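PDB 2XQ0: leucine aminopeptidase 2 from Saccharomyces cerevisiae, which removes N-terminal residues from small peptides as a zinc-dependent M1-family aminopeptidase, with low epoxide hydrolase activity toward leukotriene A4. Local coordinates for residues G137-A148 against A204-L214; W259-D269 against P279-L289. One frame throughout, in Å; residues are numbered along the deposited sequence.

Contact 1. Residues G137-A148 against A204-L214. With BES (2-(3-amino-2-hydroxy-4-phenyl-butyrylamino)-4-methyl-pentanoic acid), chain B.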
loop_
_atom_site.group_PDB
_atom_site.type_symbol
_atom_site.label_atom_id
_atom_site.label_comp_id
_atom_site.label_asym_id
_atom_site.label_seq_id
_atom_site.Cartn_x
_atom_site.Cartn_y
_atom_site.Cartn_z
ATOM N N GLY A 137 21.205 -10.738 -8.069
ATOM C CA GLY A 137 22.437 -10.074 -8.453
ATOM C C GLY A 137 23.682 -10.406 -7.655
ATOM O O GLY A 137 24.751 -9.869 -7.940
ATOM N N GLY A 138 23.562 -11.264 -6.646
ATOM C CA GLY A 138 24.742 -11.800 -5.977
ATOM C C GLY A 138 25.273 -11.094 -4.735
ATOM O O GLY A 138 26.252 -11.543 -4.139
ATOM N N LYS A 139 24.641 -9.998 -4.327
ATOM C CA LYS A 139 25.080 -9.296 -3.121
ATOM C C LYS A 139 23.939 -9.195 -2.105
ATOM O O LYS A 139 22.781 -9.400 -2.462
ATOM C CB LYS A 139 25.633 -7.913 -3.476
ATOM C CG LYS A 139 26.889 -7.954 -4.346
ATOM C CD LYS A 139 27.428 -6.550 -4.593
ATOM C CE LYS A 139 28.471 -6.522 -5.701
ATOM N NZ LYS A 139 28.867 -5.123 -6.044
ATOM N N PRO A 140 24.268 -8.911 -0.830
ATOM C CA PRO A 140 23.234 -8.816 0.204
ATOM C C PRO A 140 22.403 -7.548 0.043
ATOM O O PRO A 140 22.788 -6.643 -0.684
ATOM C CB PRO A 140 24.043 -8.749 1.508
ATOM C CG PRO A 140 25.323 -8.133 1.104
ATOM C CD PRO A 140 25.612 -8.664 -0.279
ATOM N N TYR A 141 21.289 -7.467 0.760
ATOM C CA TYR A 141 20.317 -6.411 0.523
ATOM C C TYR A 141 19.442 -6.303 1.744
ATOM O O TYR A 141 19.197 -7.297 2.430
ATOM C CB TYR A 141 19.458 -6.792 -0.688
ATOM C CG TYR A 141 18.576 -5.701 -1.288
ATOM C CD1 TYR A 141 17.336 -5.394 -0.734
ATOM C CD2 TYR A 141 18.956 -5.036 -2.448
ATOM C CE1 TYR A 141 16.510 -4.442 -1.300
ATOM C CE2 TYR A 141 18.143 -4.083 -3.021
ATOM C CZ TYR A 141 16.921 -3.784 -2.440
ATOM O OH TYR A 141 16.113 -2.827 -3.007
ATOM N N VAL A 142 18.975 -5.096 2.029
ATOM C CA VAL A 142 18.030 -4.909 3.111
ATOM C C VAL A 142 17.091 -3.778 2.720
ATOM O O VAL A 142 17.491 -2.849 2.015
ATOM C CB VAL A 142 18.754 -4.563 4.410
ATOM C CG1 VAL A 142 19.589 -3.292 4.205
ATOM C CG2 VAL A 142 17.777 -4.413 5.595
ATOM N N PHE A 143 15.838 -3.865 3.149
ATOM C CA PHE A 143 14.899 -2.755 2.929
ATOM C C PHE A 143 13.917 -2.711 4.073
ATOM O O PHE A 143 13.682 -3.725 4.727
ATOM C CB PHE A 143 14.170 -2.892 1.588
ATOM C CG PHE A 143 13.233 -4.070 1.517
ATOM C CD1 PHE A 143 11.910 -3.950 1.921
ATOM C CD2 PHE A 143 13.677 -5.293 1.054
ATOM C CE1 PHE A 143 11.060 -5.051 1.855
ATOM C CE2 PHE A 143 12.835 -6.376 0.969
ATOM C CZ PHE A 143 11.532 -6.262 1.374
ATOM N N SER A 144 13.337 -1.539 4.299
ATOM C CA SER A 144 12.342 -1.346 5.352
ATOM C C SER A 144 10.922 -1.257 4.814
ATOM O O SER A 144 10.685 -1.056 3.616
ATOM C CB SER A 144 12.654 -0.051 6.101
ATOM O OG SER A 144 12.431 1.042 5.229
ATOM N N GLN A 145 9.969 -1.416 5.720
ATOM C CA GLN A 145 8.564 -1.161 5.447
ATOM C C GLN A 145 7.978 -0.828 6.818
ATOM O O GLN A 145 7.890 -1.702 7.682
ATOM C CB GLN A 145 7.885 -2.400 4.859
ATOM C CG GLN A 145 6.361 -2.368 4.949
ATOM C CD GLN A 145 5.770 -1.197 4.193
ATOM O OE1 GLN A 145 6.056 -1.008 3.010
ATOM N NE2 GLN A 145 4.958 -0.394 4.874
ATOM N N LEU A 146 7.631 0.437 7.032
ATOM C CA LEU A 146 7.292 0.911 8.378
ATOM C C LEU A 146 5.794 1.050 8.647
ATOM O O LEU A 146 5.344 1.050 9.808
ATOM C CB LEU A 146 8.014 2.232 8.688
ATOM C CG LEU A 146 9.526 2.219 8.486
ATOM C CD1 LEU A 146 10.164 3.478 9.085
ATOM C CD2 LEU A 146 10.139 0.960 9.076
ATOM N N GLU A 147 5.004 1.159 7.593
ATOM C CA GLU A 147 3.564 1.364 7.806
ATOM C C GLU A 147 2.939 0.066 8.305
ATOM O O GLU A 147 3.253 -0.992 7.774
ATOM C CB GLU A 147 2.887 1.804 6.504
ATOM C CG GLU A 147 1.498 2.440 6.697
ATOM C CD GLU A 147 0.956 2.987 5.378
ATOM O OE1 GLU A 147 1.692 2.905 4.384
ATOM O OE2 GLU A 147 -0.182 3.478 5.332
ATOM N N ALA A 148 2.077 0.124 9.324
ATOM C CA ALA A 148 1.633 1.356 9.966
ATOM C C ALA A 148 2.444 1.739 11.207
ATOM O O ALA A 148 2.795 2.910 11.370
ATOM C CB ALA A 148 0.166 1.241 10.350
ATOM N N ALA A 204 6.833 9.312 10.937
ATOM C CA ALA A 204 7.839 8.247 10.969
ATOM C C ALA A 204 7.509 7.087 10.024
ATOM O O ALA A 204 8.416 6.416 9.530
ATOM C CB ALA A 204 8.026 7.721 12.404
ATOM N N TYR A 205 6.224 6.829 9.792
ATOM C CA TYR A 205 5.854 5.617 9.056
ATOM C C TYR A 205 6.261 5.753 7.576
ATOM O O TYR A 205 6.314 4.770 6.866
ATOM C CB TYR A 205 4.370 5.279 9.205
ATOM C CG TYR A 205 3.440 6.104 8.345
ATOM C CD1 TYR A 205 3.264 5.810 6.995
ATOM C CD2 TYR A 205 2.736 7.160 8.880
ATOM C CE1 TYR A 205 2.411 6.549 6.216
ATOM C CE2 TYR A 205 1.884 7.919 8.103
ATOM C CZ TYR A 205 1.724 7.607 6.775
ATOM O OH TYR A 205 0.881 8.357 5.997
ATOM N N LEU A 206 6.561 6.980 7.141
ATOM C CA LEU A 206 6.973 7.250 5.757
ATOM C C LEU A 206 8.484 7.117 5.543
ATOM O O LEU A 206 8.967 7.167 4.409
ATOM C CB LEU A 206 6.525 8.642 5.322
ATOM C CG LEU A 206 5.016 8.760 5.089
ATOM C CD1 LEU A 206 4.652 10.182 4.711
ATOM C CD2 LEU A 206 4.606 7.807 3.994
ATOM N N ILE A 207 9.230 6.959 6.630
ATOM C CA ILE A 207 10.662 6.778 6.490
ATOM C C ILE A 207 10.908 5.513 5.693
ATOM O O ILE A 207 10.227 4.495 5.879
ATOM C CB ILE A 207 11.390 6.714 7.829
ATOM C CG1 ILE A 207 11.404 8.104 8.476
ATOM C CG2 ILE A 207 12.820 6.208 7.639
ATOM C CD1 ILE A 207 12.228 9.107 7.669
ATOM N N GLY A 208 11.856 5.600 4.769
ATOM C CA GLY A 208 12.204 4.460 3.948
ATOM C C GLY A 208 13.703 4.360 3.803
ATOM O O GLY A 208 14.390 5.380 3.661
ATOM N N ILE A 209 14.215 3.137 3.878
ATOM C CA ILE A 209 15.640 2.909 3.650
ATOM C C ILE A 209 15.844 1.595 2.922
ATOM O O ILE A 209 15.153 0.608 3.197
ATOM C CB ILE A 209 16.429 2.898 4.987
ATOM C CG1 ILE A 209 17.922 2.683 4.719
ATOM C CG2 ILE A 209 15.929 1.787 5.877
ATOM C CD1 ILE A 209 18.791 2.937 5.932
ATOM N N ALA A 210 16.784 1.571 1.983
ATOM C CA ALA A 210 17.206 0.300 1.377
ATOM C C ALA A 210 18.688 0.368 1.072
ATOM O O ALA A 210 19.234 1.448 0.834
ATOM C CB ALA A 210 16.432 -0.007 0.119
ATOM N N SER A 211 19.340 -0.781 1.091
ATOM C CA SER A 211 20.750 -0.810 0.737
ATOM C C SER A 211 21.059 -2.114 0.083
ATOM O O SER A 211 20.634 -3.175 0.548
ATOM C CB SER A 211 21.628 -0.605 1.961
ATOM O OG SER A 211 23.004 -0.622 1.596
ATOM N N GLY A 212 21.767 -2.019 -1.028
ATOM C CA GLY A 212 22.220 -3.192 -1.742
ATOM C C GLY A 212 22.919 -2.770 -3.002
ATOM O O GLY A 212 23.267 -1.603 -3.176
ATOM N N ASP A 213 23.139 -3.734 -3.886
ATOM C CA ASP A 213 23.802 -3.458 -5.151
ATOM C C ASP A 213 22.834 -2.736 -6.068
ATOM O O ASP A 213 22.190 -3.340 -6.918
ATOM C CB ASP A 213 24.300 -4.752 -5.801
ATOM C CG ASP A 213 25.039 -4.501 -7.091
ATOM O OD1 ASP A 213 25.423 -3.337 -7.326
ATOM O OD2 ASP A 213 25.226 -5.462 -7.868
ATOM N N LEU A 214 22.748 -1.429 -5.893
ATOM C CA LEU A 214 21.781 -0.618 -6.614
ATOM C C LEU A 214 22.477 0.250 -7.645
ATOM O O LEU A 214 23.487 0.898 -7.359
ATOM C CB LEU A 214 21.043 0.285 -5.631
ATOM C CG LEU A 214 20.160 -0.402 -4.587
ATOM C CD1 LEU A 214 19.529 0.626 -3.663
ATOM C CD2 LEU A 214 19.083 -1.216 -5.290
HETATM N N2 BES B . 1.502 2.046 1.683
HETATM C C1 BES B . 0.404 1.353 1.040
HETATM C C6 BES B . 0.468 -0.142 1.355
HETATM C C7 BES B . 0.286 -0.369 2.839
HETATM C C8 BES B . -0.740 0.281 3.516
HETATM C C12 BES B . 1.152 -1.210 3.532
HETATM C C9 BES B . -0.908 0.081 4.881
HETATM C C11 BES B . 0.984 -1.408 4.900
HETATM C C10 BES B . -0.048 -0.764 5.575
HETATM C C2 BES B . 0.426 1.571 -0.479
HETATM O O2 BES B . 0.392 2.946 -0.888
HETATM C C3 BES B . -0.757 0.856 -1.041
HETATM O O3 BES B . -1.904 1.279 -0.879
HETATM N N1 BES B . -0.374 -0.246 -1.672
HETATM C C4 BES B . -1.199 -1.224 -2.352
HETATM C C13 BES B . -1.118 -0.797 -3.812
HETATM C C14 BES B . -2.488 -0.622 -4.455
HETATM C C15 BES B . -2.381 0.283 -5.677
HETATM C C16 BES B . -3.520 -0.089 -3.464
HETATM C C5 BES B . -0.510 -2.548 -2.191
HETATM O O1 BES B . -1.192 -3.597 -2.235
HETATM O O4 BES B . 0.734 -2.551 -2.010
HETATM O O HOH W 1 22.024 -6.375 -3.581
HETATM O O HOH W 2 9.902 1.851 4.894
HETATM O O HOH W 3 7.022 2.775 5.093
#

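Contact 2. Residues W259-D269 against P279-L289. Unlike the reference sequence in segment 279-289: Leu289 (reference Ile).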
loop_
_atom_site.group_PDB
_atom_site.type_symbol
_atom_site.label_atom_id
_atom_site.label_comp_id
_atom_site.label_asym_id
_atom_site.label_seq_id
_atom_site.Cartn_x
_atom_site.Cartn_y
_atom_site.Cartn_z
ATOM N N TRP A 259 7.829 18.197 -3.641
ATOM C CA TRP A 259 8.863 17.350 -3.039
ATOM C C TRP A 259 10.193 17.297 -3.816
ATOM O O TRP A 259 11.133 16.628 -3.395
ATOM C CB TRP A 259 8.324 15.929 -2.838
ATOM C CG TRP A 259 7.063 15.890 -2.000
ATOM C CD1 TRP A 259 5.787 16.150 -2.425
ATOM C CD2 TRP A 259 6.962 15.570 -0.603
ATOM N NE1 TRP A 259 4.906 16.020 -1.378
ATOM C CE2 TRP A 259 5.599 15.661 -0.251
ATOM C CE3 TRP A 259 7.891 15.230 0.386
ATOM C CZ2 TRP A 259 5.148 15.420 1.043
ATOM C CZ3 TRP A 259 7.436 14.972 1.678
ATOM C CH2 TRP A 259 6.086 15.076 1.997
ATOM N N GLY A 260 10.263 17.974 -4.956
ATOM C CA GLY A 260 11.482 17.976 -5.743
ATOM C C GLY A 260 11.528 16.818 -6.733
ATOM O O GLY A 260 10.961 16.887 -7.818
ATOM N N THR A 261 12.212 15.742 -6.362
ATOM C CA THR A 261 12.315 14.606 -7.255
ATOM C C THR A 261 11.176 13.641 -6.972
ATOM O O THR A 261 10.605 13.643 -5.883
ATOM C CB THR A 261 13.636 13.873 -7.045
ATOM O OG1 THR A 261 13.723 13.456 -5.677
ATOM C CG2 THR A 261 14.812 14.798 -7.374
ATOM N N TYR A 262 10.830 12.853 -7.981
ATOM C CA TYR A 262 9.973 11.689 -7.798
ATOM C C TYR A 262 10.703 10.440 -8.306
ATOM O O TYR A 262 10.737 10.169 -9.513
ATOM C CB TYR A 262 8.631 11.834 -8.516
ATOM C CG TYR A 262 7.761 10.639 -8.206
ATOM C CD1 TYR A 262 7.010 10.590 -7.029
ATOM C CD2 TYR A 262 7.762 9.524 -9.025
ATOM C CE1 TYR A 262 6.233 9.475 -6.729
ATOM C CE2 TYR A 262 6.991 8.398 -8.724
ATOM C CZ TYR A 262 6.236 8.383 -7.582
ATOM O OH TYR A 262 5.486 7.264 -7.283
ATOM N N ASP A 263 11.299 9.685 -7.386
ATOM C CA ASP A 263 12.126 8.551 -7.769
ATOM C C ASP A 263 11.424 7.260 -7.404
ATOM O O ASP A 263 10.555 7.248 -6.543
ATOM C CB ASP A 263 13.476 8.617 -7.053
ATOM C CG ASP A 263 14.337 9.776 -7.531
ATOM O OD1 ASP A 263 14.067 10.347 -8.620
ATOM O OD2 ASP A 263 15.309 10.094 -6.821
ATOM N N ILE A 264 11.816 6.175 -8.066
ATOM C CA ILE A 264 11.245 4.859 -7.814
ATOM C C ILE A 264 12.342 3.827 -7.524
ATOM O O ILE A 264 13.297 3.716 -8.281
ATOM C CB ILE A 264 10.416 4.401 -9.017
ATOM C CG1 ILE A 264 9.301 5.410 -9.299
ATOM C CG2 ILE A 264 9.858 2.957 -8.794
ATOM C CD1 ILE A 264 8.617 5.205 -10.630
ATOM N N LEU A 265 12.207 3.090 -6.418
ATOM C CA LEU A 265 13.068 1.945 -6.132
ATOM C C LEU A 265 12.323 0.684 -6.518
ATOM O O LEU A 265 11.274 0.406 -5.951
ATOM C CB LEU A 265 13.406 1.867 -4.629
ATOM C CG LEU A 265 14.088 0.570 -4.175
ATOM C CD1 LEU A 265 15.448 0.451 -4.796
ATOM C CD2 LEU A 265 14.202 0.485 -2.631
ATOM N N VAL A 266 12.842 -0.073 -7.488
ATOM C CA VAL A 266 12.212 -1.334 -7.857
ATOM C C VAL A 266 12.886 -2.402 -7.029
ATOM O O VAL A 266 14.056 -2.730 -7.243
ATOM C CB VAL A 266 12.302 -1.653 -9.368
ATOM C CG1 VAL A 266 11.773 -3.047 -9.631
ATOM C CG2 VAL A 266 11.496 -0.621 -10.183
ATOM N N ASN A 267 12.152 -2.913 -6.045
ATOM C CA ASN A 267 12.747 -3.739 -5.008
ATOM C C ASN A 267 13.059 -5.164 -5.440
ATOM O O ASN A 267 12.743 -5.569 -6.565
ATOM C CB ASN A 267 11.831 -3.760 -3.787
ATOM C CG ASN A 267 12.384 -2.961 -2.634
ATOM O OD1 ASN A 267 13.579 -2.998 -2.354
ATOM N ND2 ASN A 267 11.512 -2.241 -1.946
ATOM N N VAL A 268 13.669 -5.914 -4.525
ATOM C CA VAL A 268 13.942 -7.338 -4.714
ATOM C C VAL A 268 12.635 -8.120 -4.818
ATOM O O VAL A 268 11.578 -7.644 -4.407
ATOM C CB VAL A 268 14.821 -7.912 -3.560
ATOM C CG1 VAL A 268 16.207 -7.278 -3.582
ATOM C CG2 VAL A 268 14.158 -7.680 -2.210
ATOM N N ASP A 269 12.708 -9.334 -5.345
ATOM C CA ASP A 269 11.493 -10.103 -5.605
ATOM C C ASP A 269 10.674 -10.465 -4.352
ATOM O O ASP A 269 9.470 -10.682 -4.451
ATOM C CB ASP A 269 11.807 -11.329 -6.481
ATOM C CG ASP A 269 12.641 -10.965 -7.710
ATOM O OD1 ASP A 269 12.060 -10.641 -8.769
ATOM O OD2 ASP A 269 13.889 -10.992 -7.614
ATOM N N PRO A 279 8.292 9.307 0.688
ATOM C CA PRO A 279 8.620 10.561 -0.007
ATOM C C PRO A 279 9.989 10.563 -0.651
ATOM O O PRO A 279 10.983 10.256 0.003
ATOM C CB PRO A 279 8.584 11.607 1.111
ATOM C CG PRO A 279 7.709 11.028 2.137
ATOM C CD PRO A 279 7.899 9.540 2.088
ATOM N N ASN A 280 10.032 10.937 -1.921
ATOM C CA ASN A 280 11.260 10.959 -2.705
ATOM C C ASN A 280 11.837 9.583 -3.027
ATOM O O ASN A 280 12.892 9.489 -3.660
ATOM C CB ASN A 280 12.336 11.843 -2.065
ATOM C CG ASN A 280 11.938 13.313 -2.015
ATOM O OD1 ASN A 280 11.836 13.911 -0.945
ATOM N ND2 ASN A 280 11.720 13.898 -3.174
ATOM N N MET A 281 11.157 8.511 -2.621
ATOM C CA MET A 281 11.614 7.180 -3.026
ATOM C C MET A 281 10.500 6.166 -2.893
ATOM O O MET A 281 10.437 5.446 -1.919
ATOM C CB MET A 281 12.834 6.724 -2.203
ATOM C CG MET A 281 13.579 5.491 -2.753
ATOM S SD MET A 281 14.164 5.619 -4.471
ATOM C CE MET A 281 15.313 6.998 -4.302
ATOM N N THR A 282 9.622 6.122 -3.881
ATOM C CA THR A 282 8.574 5.111 -3.928
ATOM C C THR A 282 9.212 3.722 -3.975
ATOM O O THR A 282 10.125 3.485 -4.758
ATOM C CB THR A 282 7.697 5.353 -5.189
ATOM O OG1 THR A 282 6.848 6.478 -4.940
ATOM C CG2 THR A 282 6.829 4.132 -5.503
ATOM N N PHE A 283 8.744 2.807 -3.133
ATOM C CA PHE A 283 9.214 1.434 -3.162
ATOM C C PHE A 283 8.239 0.687 -4.039
ATOM O O PHE A 283 7.031 0.801 -3.858
ATOM C CB PHE A 283 9.228 0.809 -1.766
ATOM C CG PHE A 283 10.408 1.192 -0.927
ATOM C CD1 PHE A 283 11.000 2.438 -1.044
ATOM C CD2 PHE A 283 10.912 0.301 0.013
ATOM C CE1 PHE A 283 12.091 2.789 -0.258
ATOM C CE2 PHE A 283 11.999 0.643 0.804
ATOM C CZ PHE A 283 12.592 1.890 0.666
ATOM N N ALA A 284 8.750 -0.051 -5.018
ATOM C CA ALA A 284 7.877 -0.758 -5.951
ATOM C C ALA A 284 8.233 -2.244 -6.100
ATOM O O ALA A 284 9.400 -2.619 -5.989
ATOM C CB ALA A 284 7.896 -0.061 -7.309
ATOM N N THR A 285 7.215 -3.078 -6.328
ATOM C CA THR A 285 7.386 -4.503 -6.629
ATOM C C THR A 285 7.909 -4.665 -8.060
ATOM O O THR A 285 7.470 -3.964 -8.975
ATOM C CB THR A 285 6.040 -5.281 -6.470
ATOM O OG1 THR A 285 6.200 -6.654 -6.845
ATOM C CG2 THR A 285 4.930 -4.653 -7.321
ATOM N N PRO A 286 8.866 -5.576 -8.255
ATOM C CA PRO A 286 9.370 -5.878 -9.602
ATOM C C PRO A 286 8.302 -6.513 -10.482
ATOM O O PRO A 286 8.463 -6.555 -11.697
ATOM C CB PRO A 286 10.486 -6.901 -9.357
ATOM C CG PRO A 286 10.684 -6.965 -7.894
ATOM C CD PRO A 286 9.492 -6.405 -7.211
ATOM N N THR A 287 7.226 -7.010 -9.876
ATOM C CA THR A 287 6.146 -7.581 -10.667
ATOM C C THR A 287 5.405 -6.474 -11.397
ATOM O O THR A 287 4.465 -6.741 -12.121
ATOM C CB THR A 287 5.145 -8.400 -9.826
ATOM O OG1 THR A 287 4.508 -7.553 -8.866
ATOM C CG2 THR A 287 5.855 -9.555 -9.104
ATOM N N LEU A 288 5.823 -5.227 -11.203
ATOM C CA LEU A 288 5.251 -4.149 -11.994
ATOM C C LEU A 288 5.810 -4.211 -13.409
ATOM O O LEU A 288 5.201 -3.697 -14.344
ATOM C CB LEU A 288 5.558 -2.767 -11.395
ATOM C CG LEU A 288 4.815 -2.331 -10.129
ATOM C CD1 LEU A 288 4.858 -0.812 -9.997
ATOM C CD2 LEU A 288 3.376 -2.824 -10.182
ATOM N N LEU A 289 6.974 -4.833 -13.566
ATOM C CA LEU A 289 7.593 -4.923 -14.874
ATOM C C LEU A 289 6.981 -6.037 -15.706
ATOM O O LEU A 289 7.177 -7.224 -15.422
ATOM C CB LEU A 289 9.099 -5.131 -14.761
ATOM C CG LEU A 289 9.872 -3.819 -14.732
ATOM C CD1 LEU A 289 9.542 -3.039 -13.461
ATOM C CD2 LEU A 289 11.353 -4.100 -14.852
HETATM O O HOH W 4 15.260 11.346 -4.450
HETATM O O HOH W 5 7.425 -8.225 -5.211
#

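Contact 1. Residues G137-A148 against A204-L214
The ring of Tyr141 takes Ser211 O over one face, 3.7 Å above the plane and offset toward the rim, while Leu214 CD2 meets its edge, 3.8 Å from Tyr141 CE2. Phe143 CD2 and a water also lie at that edge; the water accepts from Asp213 N and donates to Pro140 O. The Tyr205 ring has Leu206 CG over one face, and Glu147 CG approaches it obliquely, 3.8 Å from Tyr205 CD1. Gly212 passes beside the Tyr141 ring, where a beta carbon would collide with CD2.

Strands 141-144 and 209-211 are the central strands of a four-stranded antiparallel sheet, in which Val142 and Ser211 form a hydrogen-bonded pair and Phe143 and Ala210 a non-hydrogen-bonded one. Ser144 N donates to Ile209 O at 3.0 Å, nearly in line with the carbonyl, though the N-H is bent (145°). Chi1 of 68° turns Ser144 OG to Ile209 N, its donor at 3.1 Å. Past the strands, the Glu147 carboxylate lies alongside Tyr205, their planes 38° apart, and its OE1 accepts from bestatin N2 at 2.8 Å, consistent with this substrate-binding residue recognising the amino terminus of a peptide.

Contact 2. Residues W259-D269 against P279-L289
Strands 264-266 and 282-284 are neighbouring parallel interior strands of a mixed five-stranded sheet in the M1 catalytic domain. Tyr262 OH and Thr282 OG1 lie 2.8 Å apart, and both side chains touch the active-site Glu302 on helix 297-311. Leu265 bridges two residues of the other strand, its N donating to Thr282 O and its O accepting from Ala284 N; Thr282 N to Asp263 O and Asn267 N to Ala284 O continue the ladder on either end. On one face Ile264 CG2 packs against Ala284 CB and Val266 CG1 against Pro286. On the other, the bent Met281 chain brings SD to 3.8 Å from Leu265 CB and its methyl CE to Asp263 CB, the latter side chains crossing at a slant.

Before the strands, Asn280 ND2 donates to Trp259 O at 2.8 Å, almost straight (174°), with Trp259 O in the plane of the Asn280 amide but ND2 well above that of the carbonyl. ND2 also bonds weakly to Thr261 O and OG1; OD1 is taken by Gln198. A leucine here would probably leave Trp259 O without this donor and free the 259-261 loop to shift. A water joins Asn280 O, Thr261 OG1 and Asp263 OD2, while Asp263 OD1 accepts from Thr224 N. Leu265 CG, anti to the backbone N (chi1 169°), carries CD2 over the Phe283 ring, a CH-pi contact 3.8 Å from the centroid.

Contact 1 closes before contact 2 opens along the chain, yet their centres lie only 11 Å apart and the two sheets touch. Tyr141 OH and Asn267 OD1, 2.6 Å apart, probably share a hydrogen bond between them. Leu265 CD2, which also lies over Phe283, is 3.6 Å from Ala210 CB of the four-stranded sheet, and Ser144 O comes to 3.5 Å from Phe283 CE2. Contact 1 reaches the inhibitor directly through Glu147, whose side chain is about 6 Å from the zinc ion. Contact 2 stands further back: the Thr285 side chain stays about 7 Å from bestatin, and that of Thr282 about 10 Å from the zinc ion.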